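Local coordinates for uncharacterized protein (Bacteroides vulgatus, PDB 4R8O) that is of unknown function but folds as a single-layer antiparallel beta-sheet that probably evolved from beta-hairpin repeats, at residues K55-S58 with N59-R62. Residues are numbered along the deposited sequence; the frame is centred on the assembly and turned at random.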
ATOM      1  N   LYS A  55       2.644  -2.210   7.787  1.00 62.85           N
ATOM      2  CA  LYS A  55       3.732  -3.010   8.316  1.00 74.76           C
ATOM      3  C   LYS A  55       3.242  -3.876   9.474  1.00 73.45           C
ATOM      4  O   LYS A  55       2.366  -3.481  10.245  1.00 72.45           O
ATOM      5  CB  LYS A  55       4.877  -2.091   8.763  1.00 88.79           C
ATOM      6  CG  LYS A  55       4.493  -0.911   9.678  1.00101.53           C
ATOM      7  CD  LYS A  55       5.632  -0.415  10.582  1.00108.54           C
ATOM      8  CE  LYS A  55       6.141  -1.522  11.510  1.00113.62           C
ATOM      9  NZ  LYS A  55       6.788  -1.017  12.750  1.00120.41           N
ATOM     10  N   TRP A  56       3.825  -5.056   9.606  1.00 71.48           N
ATOM     11  CA  TRP A  56       3.437  -5.951  10.689  1.00 70.95           C
ATOM     12  C   TRP A  56       4.250  -5.597  11.926  1.00 69.19           C
ATOM     13  O   TRP A  56       5.488  -5.588  11.870  1.00 60.18           O
ATOM     14  CB  TRP A  56       3.664  -7.401  10.292  1.00 71.20           C
ATOM     15  CG  TRP A  56       3.224  -8.365  11.333  1.00 69.16           C
ATOM     16  CD1 TRP A  56       4.027  -9.158  12.090  1.00 70.16           C
ATOM     17  CD2 TRP A  56       1.888  -8.617  11.753  1.00 67.89           C
ATOM     18  NE1 TRP A  56       3.275  -9.909  12.954  1.00 65.63           N
ATOM     19  CE2 TRP A  56       1.954  -9.607  12.761  1.00 66.55           C
ATOM     20  CE3 TRP A  56       0.636  -8.115  11.363  1.00 73.52           C
ATOM     21  CZ2 TRP A  56       0.824 -10.104  13.393  1.00 66.49           C
ATOM     22  CZ3 TRP A  56      -0.501  -8.616  11.982  1.00 71.81           C
ATOM     23  CH2 TRP A  56      -0.392  -9.604  13.001  1.00 68.57           C
ATOM     24  N   ASN A  57       3.563  -5.318  13.032  1.00 72.23           N
ATOM     25  CA  ASN A  57       4.238  -5.124  14.304  1.00 80.31           C
ATOM     26  C   ASN A  57       4.004  -6.354  15.154  1.00 82.40           C
ATOM     27  O   ASN A  57       2.985  -6.460  15.850  1.00 76.92           O
ATOM     28  CB  ASN A  57       3.758  -3.873  15.001  1.00 85.84           C
ATOM     29  CG  ASN A  57       4.566  -3.554  16.249  1.00 94.32           C
ATOM     30  OD1 ASN A  57       5.683  -4.059  16.436  1.00100.60           O
ATOM     31  ND2 ASN A  57       4.017  -2.705  17.112  1.00102.81           N
ATOM     32  N   SER A  58       4.960  -7.284  15.060  1.00 80.53           N
ATOM     33  CA  SER A  58       4.868  -8.579  15.739  1.00 84.22           C
ATOM     34  C   SER A  58       4.628  -8.466  17.233  1.00 84.77           C
ATOM     35  O   SER A  58       3.770  -9.167  17.770  1.00 90.44           O
ATOM     36  CB  SER A  58       6.138  -9.378  15.507  1.00 86.24           C
ATOM     37  OG  SER A  58       7.243  -8.647  15.989  1.00 95.04           O
ATOM     38  N   ASN A  59       5.316  -7.522  17.868  1.00 86.77           N
ATOM     39  CA  ASN A  59       5.255  -7.351  19.325  1.00 93.92           C
ATOM     40  C   ASN A  59       3.935  -6.767  19.807  1.00 93.51           C
ATOM     41  O   ASN A  59       3.583  -6.923  20.983  1.00101.71           O
ATOM     42  CB  ASN A  59       6.397  -6.461  19.858  1.00 95.92           C
ATOM     43  CG  ASN A  59       7.775  -6.926  19.427  1.00 96.50           C
ATOM     44  OD1 ASN A  59       8.495  -7.592  20.182  1.00102.55           O
ATOM     45  ND2 ASN A  59       8.154  -6.570  18.208  1.00 94.36           N
ATOM     46  N   LYS A  60       3.258  -6.029  18.941  1.00 90.54           N
ATOM     47  CA  LYS A  60       1.894  -5.596  19.196  1.00 93.75           C
ATOM     48  C   LYS A  60       0.955  -6.469  18.368  1.00 93.02           C
ATOM     49  O   LYS A  60      -0.266  -6.306  18.410  1.00 95.37           O
ATOM     50  CB  LYS A  60       1.743  -4.111  18.868  1.00 94.69           C
ATOM     51  CG  LYS A  60       0.416  -3.529  19.330  1.00105.15           C
ATOM     52  CD  LYS A  60       0.382  -2.007  19.362  1.00114.40           C
ATOM     53  CE  LYS A  60      -0.966  -1.510  19.890  1.00113.56           C
ATOM     54  NZ  LYS A  60      -0.903  -0.102  20.367  1.00110.70           N
ATOM     55  N   ASN A  61       1.532  -7.401  17.611  1.00 84.47           N
ATOM     56  CA  ASN A  61       0.799  -8.375  16.839  1.00 82.96           C
ATOM     57  C   ASN A  61      -0.383  -7.798  16.034  1.00 78.02           C
ATOM     58  O   ASN A  61      -1.527  -8.197  16.185  1.00 81.30           O
ATOM     59  CB  ASN A  61       0.361  -9.514  17.762  1.00 83.11           C
ATOM     60  CG  ASN A  61       0.078 -10.797  17.002  1.00 81.75           C
ATOM     61  OD1 ASN A  61       0.922 -11.707  16.954  1.00 75.64           O
ATOM     62  ND2 ASN A  61      -1.082 -10.865  16.370  1.00 78.39           N
ATOM     63  N   ARG A  62      -0.079  -6.840  15.177  1.00 78.96           N
ATOM     64  CA  ARG A  62      -1.106  -6.165  14.397  1.00 71.89           C
ATOM     65  C   ARG A  62      -0.493  -5.477  13.207  1.00 63.25           C
ATOM     66  O   ARG A  62       0.711  -5.225  13.183  1.00 62.55           O
ATOM     67  CB  ARG A  62      -1.866  -5.134  15.256  1.00 72.63           C
ATOM     68  CG  ARG A  62      -1.017  -4.002  15.841  1.00 76.13           C
ATOM     69  CD  ARG A  62      -1.868  -3.034  16.641  1.00 82.93           C
ATOM     70  NE  ARG A  62      -2.702  -2.245  15.737  1.00 91.07           N
ATOM     71  CZ  ARG A  62      -2.399  -1.043  15.212  1.00 95.99           C
ATOM     72  NH1 ARG A  62      -1.278  -0.380  15.528  1.00 98.92           N
ATOM     73  NH2 ARG A  62      -3.269  -0.465  14.380  1.00 95.39           N
TER
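One face of the Trp56 indole lies over the backbone of Arg62, whose N sits 3.5 Å above the ring plane, offset toward the rim; Trp63 meets the same indole edge-to-face. The indole and the Asn61 amide pack at the turn of a beta-hairpin joining strands 48-57 and 62-73. A G1 beta bulge forms where Asn61 and Arg62 both face Asn57, Asn61 taking the left-handed backbone conformation (phi 46°). Asn61 runs alongside Trp56, its ND2 3.6 Å from Trp56 CZ2, with amide and ring planes turned 76° apart. CG of Trp56 stands anti to the backbone N (chi1 -177°), which carries the six-membered ring across to the returning chain. Replacing Trp56 by an alanine would probably uncover the Arg62 backbone and take from Trp63 and the Asn61 amide the indole they pack against. Within the loop, Lys60 N makes a weak hydrogen bond to Asn57 O, and Asn61 N a weak one to Ser58 O. On the other side of the sheet from Trp56, Asn57 packs ND2 3.2 Å from Lys60 CB and hydrogen-bonds through that nitrogen to Glu64. Arg62 N reaches Asn57 O at 3.2 Å from above the carbonyl plane, whereas Asn57 N meets Arg62 O almost head-on at 2.9 Å.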